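Local coordinates for EDTA monooxygenase (EDTA-degrading bacterium BNC1, PDB 5DQP), which probably acts as a flavin-dependent monooxygenase that attacks EDTA, working together with a partner flavin reductase, at residues 104-109 with 155-160; 111-116 with 206-211; 149-154 with 223-228; 184-189 with 193-198. All coordinates share one frame; numbering follows the deposited sequence.

Contact 1: 104-109 with 155-160; sequences TLARQI and EVVHGL
V157 holds its CG1 anti to the backbone N (chi1 170°), which leaves CG2 beside that N. CG1 turns to the A106 CB methyl at 4.1 Å, while CG2 reaches on to CD2 of L105 at 4.3 Å. About one turn later L160 swings its CG away from its own carbonyl carbon (chi1 -72°), and this brings two levels of the side chain against the same small residue: A106 CB is 3.8 Å from L160 CD1 and 3.9 Å from L160 CB. The single methyl of A106 is thus met by both V157 and L160, and the short side chain lets the backbones come close, with the CA atoms of A106 and V157 5.3 Å apart.

The pair illustrates how successive outer helices pack in a TIM barrel of the luciferase-like type. Helix 102-115 follows strand 90-96, helix 143-161 follows strand 120-125, and the short axes pass 9.3 Å apart at 48°. Beneath them, L105 and V157 both rest on W122 of strand 120-125. A polar tie accompanies the apolar contact, since A106 O accepts a hydrogen bond from W161 NE1. The end of R107 leads off from this interface, to a salt bridge with D57 of the second subunit, a residue predicted to bind FMN.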
loop_
_atom_site.group_PDB
_atom_site.type_symbol
_atom_site.label_atom_id
_atom_site.label_comp_id
_atom_site.label_asym_id
_atom_site.label_seq_id
_atom_site.Cartn_x
_atom_site.Cartn_y
_atom_site.Cartn_z
ATOM N N THR A 104 10.320 5.643 2.343
ATOM C CA THR A 104 9.264 4.822 1.776
ATOM C C THR A 104 7.950 5.003 2.532
ATOM O O THR A 104 6.903 5.256 1.926
ATOM C CB THR A 104 9.701 3.367 1.779
ATOM O OG1 THR A 104 10.861 3.240 0.942
ATOM C CG2 THR A 104 8.583 2.501 1.228
ATOM N N LEU A 105 7.984 4.905 3.856
ATOM C CA LEU A 105 6.746 5.040 4.623
ATOM C C LEU A 105 6.136 6.432 4.469
ATOM O O LEU A 105 4.924 6.567 4.255
ATOM C CB LEU A 105 7.000 4.721 6.094
ATOM C CG LEU A 105 5.731 4.693 6.949
ATOM C CD1 LEU A 105 5.886 3.726 8.066
ATOM C CD2 LEU A 105 5.451 6.100 7.508
ATOM N N ALA A 106 6.953 7.486 4.592
ATOM C CA ALA A 106 6.442 8.850 4.407
ATOM C C ALA A 106 5.715 8.980 3.068
ATOM O O ALA A 106 4.609 9.536 2.970
ATOM C CB ALA A 106 7.602 9.858 4.489
ATOM N N ARG A 107 6.342 8.447 2.026
ATOM C CA ARG A 107 5.858 8.570 0.665
ATOM C C ARG A 107 4.605 7.727 0.424
ATOM O O ARG A 107 3.694 8.145 -0.302
ATOM C CB ARG A 107 6.995 8.160 -0.260
ATOM C CG ARG A 107 6.575 7.638 -1.562
ATOM C CD ARG A 107 7.776 7.296 -2.405
ATOM N NE ARG A 107 7.502 7.697 -3.771
ATOM C CZ ARG A 107 7.909 7.030 -4.837
ATOM N NH1 ARG A 107 7.606 7.490 -6.036
ATOM N NH2 ARG A 107 8.612 5.909 -4.703
ATOM N N GLN A 108 4.528 6.550 1.043
ATOM C CA GLN A 108 3.377 5.687 0.821
ATOM C C GLN A 108 2.148 6.170 1.598
ATOM O O GLN A 108 1.042 6.197 1.051
ATOM C CB GLN A 108 3.748 4.248 1.172
ATOM C CG GLN A 108 4.648 3.609 0.137
ATOM C CD GLN A 108 4.884 2.132 0.417
ATOM O OE1 GLN A 108 4.743 1.686 1.552
ATOM N NE2 GLN A 108 5.243 1.368 -0.618
ATOM N N ILE A 109 2.319 6.603 2.845
ATOM C CA ILE A 109 1.186 7.203 3.558
ATOM C C ILE A 109 0.755 8.511 2.886
ATOM O O ILE A 109 -0.440 8.804 2.779
ATOM C CB ILE A 109 1.526 7.428 5.043
ATOM C CG1 ILE A 109 1.941 6.113 5.719
ATOM C CG2 ILE A 109 0.358 8.144 5.783
ATOM C CD1 ILE A 109 0.857 5.066 5.774
ATOM N N GLU A 155 10.085 12.279 13.497
ATOM C CA GLU A 155 10.666 13.550 13.069
ATOM C C GLU A 155 11.028 13.520 11.585
ATOM O O GLU A 155 10.793 14.494 10.861
ATOM C CB GLU A 155 11.911 13.887 13.885
ATOM C CG GLU A 155 11.720 14.014 15.373
ATOM C CD GLU A 155 13.024 14.382 16.084
ATOM O OE1 GLU A 155 14.041 14.625 15.391
ATOM O OE2 GLU A 155 13.036 14.429 17.333
ATOM N N VAL A 156 11.651 12.435 11.128
ATOM C CA VAL A 156 11.996 12.344 9.719
ATOM C C VAL A 156 10.733 12.430 8.886
ATOM O O VAL A 156 10.624 13.255 7.977
ATOM C CB VAL A 156 12.771 11.049 9.421
ATOM C CG1 VAL A 156 12.946 10.915 7.921
ATOM C CG2 VAL A 156 14.122 11.051 10.136
ATOM N N VAL A 157 9.725 11.630 9.240
ATOM C CA VAL A 157 8.523 11.575 8.423
ATOM C C VAL A 157 7.838 12.942 8.367
ATOM O O VAL A 157 7.471 13.415 7.289
ATOM C CB VAL A 157 7.588 10.471 8.938
ATOM C CG1 VAL A 157 6.205 10.551 8.250
ATOM C CG2 VAL A 157 8.243 9.146 8.705
ATOM N N HIS A 158 7.647 13.601 9.520
ATOM C CA HIS A 158 7.021 14.922 9.478
ATOM C C HIS A 158 7.857 15.898 8.659
ATOM O O HIS A 158 7.316 16.689 7.872
ATOM C CB HIS A 158 6.778 15.459 10.890
ATOM C CG HIS A 158 5.465 15.028 11.468
ATOM N ND1 HIS A 158 4.268 15.597 11.091
ATOM C CD2 HIS A 158 5.157 14.053 12.355
ATOM C CE1 HIS A 158 3.280 15.008 11.741
ATOM N NE2 HIS A 158 3.791 14.063 12.508
ATOM N N GLY A 159 9.183 15.837 8.809
ATOM C CA GLY A 159 10.054 16.646 7.974
ATOM C C GLY A 159 9.863 16.382 6.491
ATOM O O GLY A 159 9.807 17.318 5.692
ATOM N N LEU A 160 9.729 15.109 6.106
ATOM C CA LEU A 160 9.496 14.771 4.702
ATOM C C LEU A 160 8.154 15.290 4.210
ATOM O O LEU A 160 8.052 15.824 3.098
ATOM C CB LEU A 160 9.585 13.258 4.496
ATOM C CG LEU A 160 11.024 12.762 4.599
ATOM C CD1 LEU A 160 11.110 11.243 4.568
ATOM C CD2 LEU A 160 11.854 13.373 3.455
#

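Contact 2: 111-116 with 206-211; sequences SVNLLS and GPPVVV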
loop_
_atom_site.group_PDB
_atom_site.type_symbol
_atom_site.label_atom_id
_atom_site.label_comp_id
_atom_site.label_asym_id
_atom_site.label_seq_id
_atom_site.Cartn_x
_atom_site.Cartn_y
_atom_site.Cartn_z
ATOM N N SER A 111 1.087 9.353 -0.237
ATOM C CA SER A 111 0.431 9.045 -1.499
ATOM C C SER A 111 -1.002 8.613 -1.267
ATOM O O SER A 111 -1.906 9.044 -1.984
ATOM C CB SER A 111 1.171 7.934 -2.259
ATOM O OG SER A 111 2.520 8.248 -2.519
ATOM N N VAL A 112 -1.227 7.706 -0.309
ATOM C CA VAL A 112 -2.567 7.173 -0.194
ATOM C C VAL A 112 -3.480 8.246 0.362
ATOM O O VAL A 112 -4.665 8.320 -0.002
ATOM C CB VAL A 112 -2.596 5.870 0.638
ATOM C CG1 VAL A 112 -2.381 6.143 2.133
ATOM C CG2 VAL A 112 -3.902 5.128 0.386
ATOM N N ASN A 113 -2.941 9.115 1.217
ATOM C CA ASN A 113 -3.731 10.217 1.752
ATOM C C ASN A 113 -4.180 11.146 0.635
ATOM O O ASN A 113 -5.380 11.424 0.473
ATOM C CB ASN A 113 -2.916 10.998 2.792
ATOM C CG ASN A 113 -3.771 11.973 3.583
ATOM O OD1 ASN A 113 -4.863 11.615 4.068
ATOM N ND2 ASN A 113 -3.293 13.197 3.725
ATOM N N LEU A 114 -3.210 11.633 -0.144
ATOM C CA LEU A 114 -3.476 12.543 -1.255
ATOM C C LEU A 114 -4.376 11.888 -2.300
ATOM O O LEU A 114 -5.375 12.477 -2.732
ATOM C CB LEU A 114 -2.145 12.992 -1.864
ATOM C CG LEU A 114 -2.106 14.117 -2.898
ATOM C CD1 LEU A 114 -2.751 15.355 -2.347
ATOM C CD2 LEU A 114 -0.652 14.425 -3.258
ATOM N N LEU A 115 -4.072 10.643 -2.679
ATOM C CA LEU A 115 -4.890 9.966 -3.677
ATOM C C LEU A 115 -6.323 9.777 -3.216
ATOM O O LEU A 115 -7.239 9.768 -4.052
ATOM C CB LEU A 115 -4.304 8.606 -4.035
ATOM C CG LEU A 115 -3.225 8.594 -5.101
ATOM C CD1 LEU A 115 -2.626 7.209 -5.083
ATOM C CD2 LEU A 115 -3.788 8.960 -6.508
ATOM N N SER A 116 -6.554 9.585 -1.909
ATOM C CA SER A 116 -7.918 9.389 -1.434
ATOM C C SER A 116 -8.652 10.700 -1.180
ATOM O O SER A 116 -9.805 10.669 -0.749
ATOM C CB SER A 116 -7.933 8.543 -0.151
ATOM O OG SER A 116 -7.250 9.213 0.886
ATOM N N GLY A 206 -3.270 19.722 4.953
ATOM C CA GLY A 206 -2.332 19.279 5.958
ATOM C C GLY A 206 -1.899 17.838 5.793
ATOM O O GLY A 206 -2.393 17.113 4.928
ATOM N N PRO A 207 -1.001 17.390 6.670
ATOM C CA PRO A 207 -0.396 16.053 6.540
ATOM C C PRO A 207 -1.321 14.948 7.041
ATOM O O PRO A 207 -2.368 15.214 7.656
ATOM C CB PRO A 207 0.861 16.177 7.419
ATOM C CG PRO A 207 0.433 17.090 8.523
ATOM C CD PRO A 207 -0.455 18.128 7.826
ATOM N N PRO A 208 -0.972 13.680 6.789
ATOM C CA PRO A 208 -1.784 12.580 7.313
ATOM C C PRO A 208 -1.899 12.633 8.823
ATOM O O PRO A 208 -0.963 13.026 9.522
ATOM C CB PRO A 208 -1.011 11.326 6.876
ATOM C CG PRO A 208 -0.183 11.791 5.692
ATOM C CD PRO A 208 0.217 13.182 6.063
ATOM N N VAL A 209 -3.069 12.222 9.319
ATOM C CA VAL A 209 -3.301 12.100 10.758
ATOM C C VAL A 209 -2.460 10.961 11.322
ATOM O O VAL A 209 -2.348 9.889 10.717
ATOM C CB VAL A 209 -4.803 11.873 11.014
ATOM C CG1 VAL A 209 -5.095 11.516 12.473
ATOM C CG2 VAL A 209 -5.601 13.097 10.585
ATOM N N VAL A 210 -1.849 11.181 12.480
ATOM C CA VAL A 210 -0.982 10.179 13.104
ATOM C C VAL A 210 -1.678 9.641 14.345
ATOM O O VAL A 210 -2.113 10.413 15.206
ATOM C CB VAL A 210 0.407 10.751 13.449
ATOM C CG1 VAL A 210 1.212 9.756 14.313
ATOM C CG2 VAL A 210 1.190 11.079 12.160
ATOM N N VAL A 211 -1.756 8.318 14.438
ATOM C CA VAL A 211 -2.463 7.612 15.491
ATOM C C VAL A 211 -1.438 6.860 16.319
ATOM O O VAL A 211 -0.407 6.417 15.801
ATOM C CB VAL A 211 -3.538 6.668 14.891
ATOM C CG1 VAL A 211 -4.217 5.768 15.991
ATOM C CG2 VAL A 211 -4.583 7.493 14.131
HETATM O O HOH W 1 -4.284 15.271 5.588
HETATM O O HOH W 2 -5.197 12.052 7.356
#
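N113 reaches from the last turns of helix 102-115 toward P208, and its side chain repays being followed atom by atom. CB comes first, 4.1 Å from P208 CG, so the aliphatic root of the asparagine touches the outer carbon of the proline ring. N113 CG, anti to the backbone N (chi1 -168°), lies 4.2 Å from P208 CG, and the amide is carried out toward segment 206-211. At the nitrogen end, ND2 passes 3.9 Å from P208 CG and gives a hydrogen bond to water 1 at 3.0 Å. That water in turn donates to G206 O at 2.7 Å, so the amide reaches the loop backbone through a bridging solvent molecule. G206 itself makes a backbone turn (phi 107°) that leaves no room for a CB beside the carbonyl oxygen of the residue before, so glycine suits it. At the oxygen end, OD1 accepts a hydrogen bond from I120 N, and it also takes a weak bond of 3.3 Å from water 2, which accepts from V209 N at 2.9 Å.

One buried amide therefore reaches three backbone sites, I120 directly and G206 and V209 through water, the last by a weak link. I120 opens strand 120-125, and V209 leads into strand 210-213, its neighbour in the parallel barrel sheet, so N113 ties the end of one barrel helix to the entry of two adjacent strands. P208 also packs on W161 of helix 143-161, and L114 and L115 of helix 102-115 lie against F73 of the second subunit.

Contact 3: 149-154 with 223-228; sequences RAEEFL and ASRFGE
F226 presents one ring face to L154, joining two outer helices of the TIM barrel, 143-161 and 217-226, which flank strand 210-213 in the chain. This is the tight part of the contact. L154 CB stands 3.5 Å from the centroid of the F226 ring and only 4° off its normal, a CH-pi contact placed almost exactly over the middle, and L154 CG continues along the same face to lie 3.9 Å from F226 CG. An alanine in place of F226 is likely to leave L154 CB facing a gap, with the E151 carboxylate losing the ring that flanks it.

The other half is polar and more loosely arranged, between two partly exposed residues. E151 bends at chi2 (-77°) and brings a single oxygen to R225: OE2 takes a hydrogen bond from NH2 at 2.9 Å and a weak one from NE at 3.2 Å, both within one salt bridge. The fit is not the flat, two-oxygen pairing of a carboxylate with a guanidinium, for the two planes stand 69° apart and OE2 is approached from above the carboxylate plane. R225 NH2 has a second, long and weak ion pair with E155, and NH1 a weak bond to Q254. The same E151 OE2 also meets the F226 ring at its edge, in the ring plane, 3.6 Å from CE2.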
loop_
_atom_site.group_PDB
_atom_site.type_symbol
_atom_site.label_atom_id
_atom_site.label_comp_id
_atom_site.label_asym_id
_atom_site.label_seq_id
_atom_site.Cartn_x
_atom_site.Cartn_y
_atom_site.Cartn_z
ATOM N N ARG A 149 14.046 5.215 18.663
ATOM C CA ARG A 149 14.022 5.096 17.211
ATOM C C ARG A 149 12.726 5.653 16.645
ATOM O O ARG A 149 12.738 6.385 15.645
ATOM C CB ARG A 149 14.202 3.632 16.819
ATOM C CG ARG A 149 14.169 3.352 15.345
ATOM C CD ARG A 149 14.562 1.894 15.146
ATOM N NE ARG A 149 14.505 1.463 13.763
ATOM C CZ ARG A 149 15.563 1.438 12.963
ATOM N NH1 ARG A 149 15.429 1.020 11.717
ATOM N NH2 ARG A 149 16.754 1.828 13.413
ATOM N N ALA A 150 11.591 5.303 17.274
ATOM C CA ALA A 150 10.295 5.756 16.787
ATOM C C ALA A 150 10.221 7.271 16.780
ATOM O O ALA A 150 9.639 7.869 15.866
ATOM C CB ALA A 150 9.166 5.195 17.648
ATOM N N GLU A 151 10.780 7.900 17.812
ATOM C CA GLU A 151 10.765 9.343 17.905
ATOM C C GLU A 151 11.546 9.971 16.750
ATOM O O GLU A 151 11.084 10.935 16.136
ATOM C CB GLU A 151 11.315 9.758 19.262
ATOM C CG GLU A 151 10.913 11.145 19.718
ATOM C CD GLU A 151 11.700 12.240 19.011
ATOM O OE1 GLU A 151 12.939 12.092 18.870
ATOM O OE2 GLU A 151 11.076 13.245 18.590
ATOM N N GLU A 152 12.712 9.424 16.417
ATOM C CA GLU A 152 13.472 9.966 15.292
ATOM C C GLU A 152 12.769 9.695 13.963
ATOM O O GLU A 152 12.736 10.559 13.073
ATOM C CB GLU A 152 14.888 9.388 15.284
ATOM C CG GLU A 152 15.824 10.160 14.346
ATOM C CD GLU A 152 17.196 9.522 14.157
ATOM O OE1 GLU A 152 17.794 9.755 13.082
ATOM O OE2 GLU A 152 17.672 8.791 15.066
ATOM N N PHE A 153 12.198 8.500 13.819
ATOM C CA PHE A 153 11.410 8.151 12.642
ATOM C C PHE A 153 10.284 9.161 12.408
ATOM O O PHE A 153 10.044 9.590 11.278
ATOM C CB PHE A 153 10.852 6.731 12.833
ATOM C CG PHE A 153 10.277 6.117 11.596
ATOM C CD1 PHE A 153 9.030 6.503 11.114
ATOM C CD2 PHE A 153 10.959 5.125 10.929
ATOM C CE1 PHE A 153 8.494 5.914 9.990
ATOM C CE2 PHE A 153 10.429 4.556 9.801
ATOM C CZ PHE A 153 9.206 4.941 9.332
ATOM N N LEU A 154 9.560 9.522 13.466
ATOM C CA LEU A 154 8.452 10.456 13.323
ATOM C C LEU A 154 8.941 11.845 12.945
ATOM O O LEU A 154 8.294 12.533 12.145
ATOM C CB LEU A 154 7.633 10.504 14.611
ATOM C CG LEU A 154 6.467 9.509 14.690
ATOM C CD1 LEU A 154 5.480 9.821 13.579
ATOM C CD2 LEU A 154 6.957 8.123 14.546
ATOM N N ALA A 223 3.086 9.753 22.123
ATOM C CA ALA A 223 1.753 10.259 21.818
ATOM C C ALA A 223 1.653 11.754 22.074
ATOM O O ALA A 223 1.016 12.478 21.299
ATOM C CB ALA A 223 0.706 9.506 22.632
ATOM N N SER A 224 2.280 12.241 23.156
ATOM C CA SER A 224 2.164 13.662 23.479
ATOM C C SER A 224 2.839 14.521 22.416
ATOM O O SER A 224 2.440 15.674 22.214
ATOM C CB SER A 224 2.755 13.949 24.869
ATOM O OG SER A 224 4.183 13.875 24.859
ATOM N N ARG A 225 3.835 13.965 21.707
ATOM C CA ARG A 225 4.602 14.677 20.681
ATOM C C ARG A 225 3.990 14.549 19.292
ATOM O O ARG A 225 3.981 15.520 18.529
ATOM C CB ARG A 225 6.056 14.169 20.650
ATOM C CG ARG A 225 6.815 14.389 21.974
ATOM C CD ARG A 225 8.277 13.906 21.943
ATOM N NE ARG A 225 8.957 14.343 20.728
ATOM C CZ ARG A 225 9.411 15.578 20.515
ATOM N NH1 ARG A 225 9.267 16.513 21.446
ATOM N NH2 ARG A 225 10.008 15.882 19.368
ATOM N N PHE A 226 3.479 13.368 18.948
ATOM C CA PHE A 226 3.055 13.062 17.589
ATOM C C PHE A 226 1.651 12.494 17.451
ATOM O O PHE A 226 1.117 12.532 16.345
ATOM C CB PHE A 226 4.033 12.072 16.951
ATOM C CG PHE A 226 5.411 12.615 16.816
ATOM C CD1 PHE A 226 5.686 13.579 15.867
ATOM C CD2 PHE A 226 6.429 12.183 17.656
ATOM C CE1 PHE A 226 6.967 14.110 15.742
ATOM C CE2 PHE A 226 7.702 12.711 17.543
ATOM C CZ PHE A 226 7.972 13.666 16.586
ATOM N N GLY A 227 1.041 11.970 18.510
ATOM C CA GLY A 227 -0.245 11.304 18.367
ATOM C C GLY A 227 -1.379 12.311 18.351
ATOM O O GLY A 227 -1.449 13.203 19.199
ATOM N N GLU A 228 -2.252 12.195 17.361
ATOM C CA GLU A 228 -3.450 13.021 17.320
ATOM C C GLU A 228 -4.670 12.229 17.710
ATOM O O GLU A 228 -5.635 12.796 18.232
ATOM C CB GLU A 228 -3.637 13.599 15.919
ATOM C CG GLU A 228 -2.329 14.156 15.421
ATOM C CD GLU A 228 -2.412 14.754 14.039
ATOM O OE1 GLU A 228 -1.916 14.119 13.076
ATOM O OE2 GLU A 228 -2.966 15.865 13.927
#

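Contact 4: 184-189 with 193-198; sequences PINHEG and KVAGPL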
loop_
_atom_site.group_PDB
_atom_site.type_symbol
_atom_site.label_atom_id
_atom_site.label_comp_id
_atom_site.label_asym_id
_atom_site.label_seq_id
_atom_site.Cartn_x
_atom_site.Cartn_y
_atom_site.Cartn_z
ATOM N N PRO A 184 15.022 20.247 1.045
ATOM C CA PRO A 184 15.478 19.000 1.664
ATOM C C PRO A 184 15.523 19.127 3.177
ATOM O O PRO A 184 15.542 20.225 3.732
ATOM C CB PRO A 184 16.876 18.806 1.083
ATOM C CG PRO A 184 17.318 20.194 0.743
ATOM C CD PRO A 184 16.098 20.904 0.279
ATOM N N ILE A 185 15.499 17.981 3.857
ATOM C CA ILE A 185 15.602 17.994 5.314
ATOM C C ILE A 185 17.029 17.753 5.789
ATOM O O ILE A 185 17.372 18.177 6.900
ATOM C CB ILE A 185 14.653 16.974 5.988
ATOM C CG1 ILE A 185 15.039 15.544 5.601
ATOM C CG2 ILE A 185 13.201 17.297 5.660
ATOM C CD1 ILE A 185 14.200 14.442 6.285
ATOM N N ASN A 186 17.865 17.102 4.992
ATOM C CA ASN A 186 19.244 16.800 5.377
ATOM C C ASN A 186 19.299 16.333 6.819
ATOM O O ASN A 186 20.048 16.849 7.641
ATOM C CB ASN A 186 20.174 17.997 5.155
ATOM C CG ASN A 186 20.253 18.414 3.691
ATOM O OD1 ASN A 186 20.105 17.585 2.786
ATOM N ND2 ASN A 186 20.480 19.699 3.451
ATOM N N HIS A 187 18.475 15.338 7.125
ATOM C CA HIS A 187 18.455 14.767 8.459
ATOM C C HIS A 187 19.609 13.791 8.624
ATOM O O HIS A 187 19.894 12.975 7.738
ATOM C CB HIS A 187 17.129 14.048 8.723
ATOM C CG HIS A 187 17.132 13.277 10.001
ATOM N ND1 HIS A 187 16.816 13.852 11.210
ATOM C CD2 HIS A 187 17.487 11.999 10.271
ATOM C CE1 HIS A 187 16.947 12.954 12.169
ATOM N NE2 HIS A 187 17.350 11.821 11.628
ATOM N N GLU A 188 20.286 13.883 9.763
ATOM C CA GLU A 188 21.260 12.871 10.158
ATOM C C GLU A 188 21.160 12.709 11.665
ATOM O O GLU A 188 21.527 13.619 12.412
ATOM C CB GLU A 188 22.682 13.242 9.739
ATOM C CG GLU A 188 23.688 12.153 10.119
ATOM C CD GLU A 188 24.950 12.155 9.262
ATOM O OE1 GLU A 188 25.190 13.149 8.535
ATOM O OE2 GLU A 188 25.703 11.152 9.322
ATOM N N GLY A 189 20.649 11.566 12.110
ATOM C CA GLY A 189 20.500 11.328 13.527
ATOM C C GLY A 189 21.145 10.028 13.965
ATOM O O GLY A 189 21.915 9.427 13.217
ATOM N N LYS A 193 19.613 8.576 8.307
ATOM C CA LYS A 193 20.210 9.608 7.473
ATOM C C LYS A 193 19.336 9.712 6.230
ATOM O O LYS A 193 19.222 8.745 5.473
ATOM C CB LYS A 193 21.656 9.251 7.108
ATOM C CG LYS A 193 22.416 10.376 6.447
ATOM C CD LYS A 193 23.764 9.922 5.903
ATOM C CE LYS A 193 24.471 11.064 5.165
ATOM N NZ LYS A 193 25.732 10.610 4.499
ATOM N N VAL A 194 18.701 10.866 6.030
ATOM C CA VAL A 194 17.715 11.025 4.965
ATOM C C VAL A 194 17.787 12.444 4.416
ATOM O O VAL A 194 17.529 13.403 5.144
ATOM C CB VAL A 194 16.294 10.734 5.481
ATOM C CG1 VAL A 194 15.268 11.083 4.421
ATOM C CG2 VAL A 194 16.158 9.272 5.975
ATOM N N ALA A 195 18.104 12.597 3.126
ATOM C CA ALA A 195 18.245 13.931 2.560
ATOM C C ALA A 195 16.894 14.573 2.255
ATOM O O ALA A 195 16.676 15.742 2.591
ATOM C CB ALA A 195 19.113 13.885 1.298
ATOM N N GLY A 196 15.967 13.829 1.640
ATOM C CA GLY A 196 14.760 14.438 1.109
ATOM C C GLY A 196 15.162 15.362 -0.043
ATOM O O GLY A 196 16.330 15.381 -0.403
ATOM N N PRO A 197 14.218 16.123 -0.630
ATOM C CA PRO A 197 12.781 16.203 -0.326
ATOM C C PRO A 197 11.996 14.937 -0.691
ATOM O O PRO A 197 12.467 14.084 -1.459
ATOM C CB PRO A 197 12.307 17.385 -1.182
ATOM C CG PRO A 197 13.281 17.445 -2.320
ATOM C CD PRO A 197 14.593 17.019 -1.748
ATOM N N LEU A 198 10.804 14.831 -0.103
ATOM C CA LEU A 198 9.818 13.847 -0.508
ATOM C C LEU A 198 9.259 14.212 -1.874
ATOM O O LEU A 198 9.100 15.387 -2.196
ATOM C CB LEU A 198 8.683 13.798 0.503
ATOM C CG LEU A 198 7.724 12.621 0.530
ATOM C CD1 LEU A 198 8.497 11.366 0.895
ATOM C CD2 LEU A 198 6.611 12.910 1.559
#
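H187 and V194 form the antiparallel hydrogen-bonded pair of a short beta hairpin whose arms run 172° apart, with H187 N bonded to V194 O at 2.9 Å and V194 N to H187 O at 3.0 Å. Beyond this pair the ladder gives way to a shared acceptor: A195 O takes I185 N at 2.8 Å, nearly in line with its C=O bond, and N186 N at 3.0 Å, tilted 25° from the carbonyl plane. Two N-H groups thus hold one oxygen where the strands end.

Among the side chains, I185 tucks CG1 in over its own backbone, flanked by N and C (chi1 64°). That turn lays CG1 3.3 Å from V194 O and sends CD1 on to V194 CG1 at 4.0 Å. With a glycine at I185, the V194 CG1 methyl would probably lose its apolar partner across the hairpin and a gap would open toward V156 and L160. E188 and K193, a non-hydrogen-bonded pair, extend side by side in the same direction on the face away from H187 and V194, their opposite charges near but not in contact. At the open end P184 CB touches P197 CD at 4.1 Å, the latter ring following a cis peptide bond.

The hairpin sits on the outside of the barrel against helix 143-161: I185 packs on V156 and L160, and H187 NE2 is hydrogen-bonded to E152. Segment 193-198 also meets the second subunit, where A195 packs on A134 and P197 on L61 of that chain, while P197 O is hydrogen-bonded to Y103 OH of its own helix 102-115.

How the contacts relate
Helix 143-161 ties the set together: it supplies one side of contacts 1 and 3, whose centres are 12 Å apart, and the hairpin of contact 4 leans on it. Helix 102-115 likewise serves contacts 1 and 2, centres 10 Å apart. Contacts 1, 2 and 3 cross along the chain, their segments alternating, as expected when successive strand-helix units of a barrel interlock. Contact 4 is nested within the loops closed by contacts 2 and 3, an insertion between helix 143-161 and strand 210-213 that folds back onto that helix. Contacts 1, 2 and 4 also touch the second subunit, so this flank of the barrel contributes to the dimer interface.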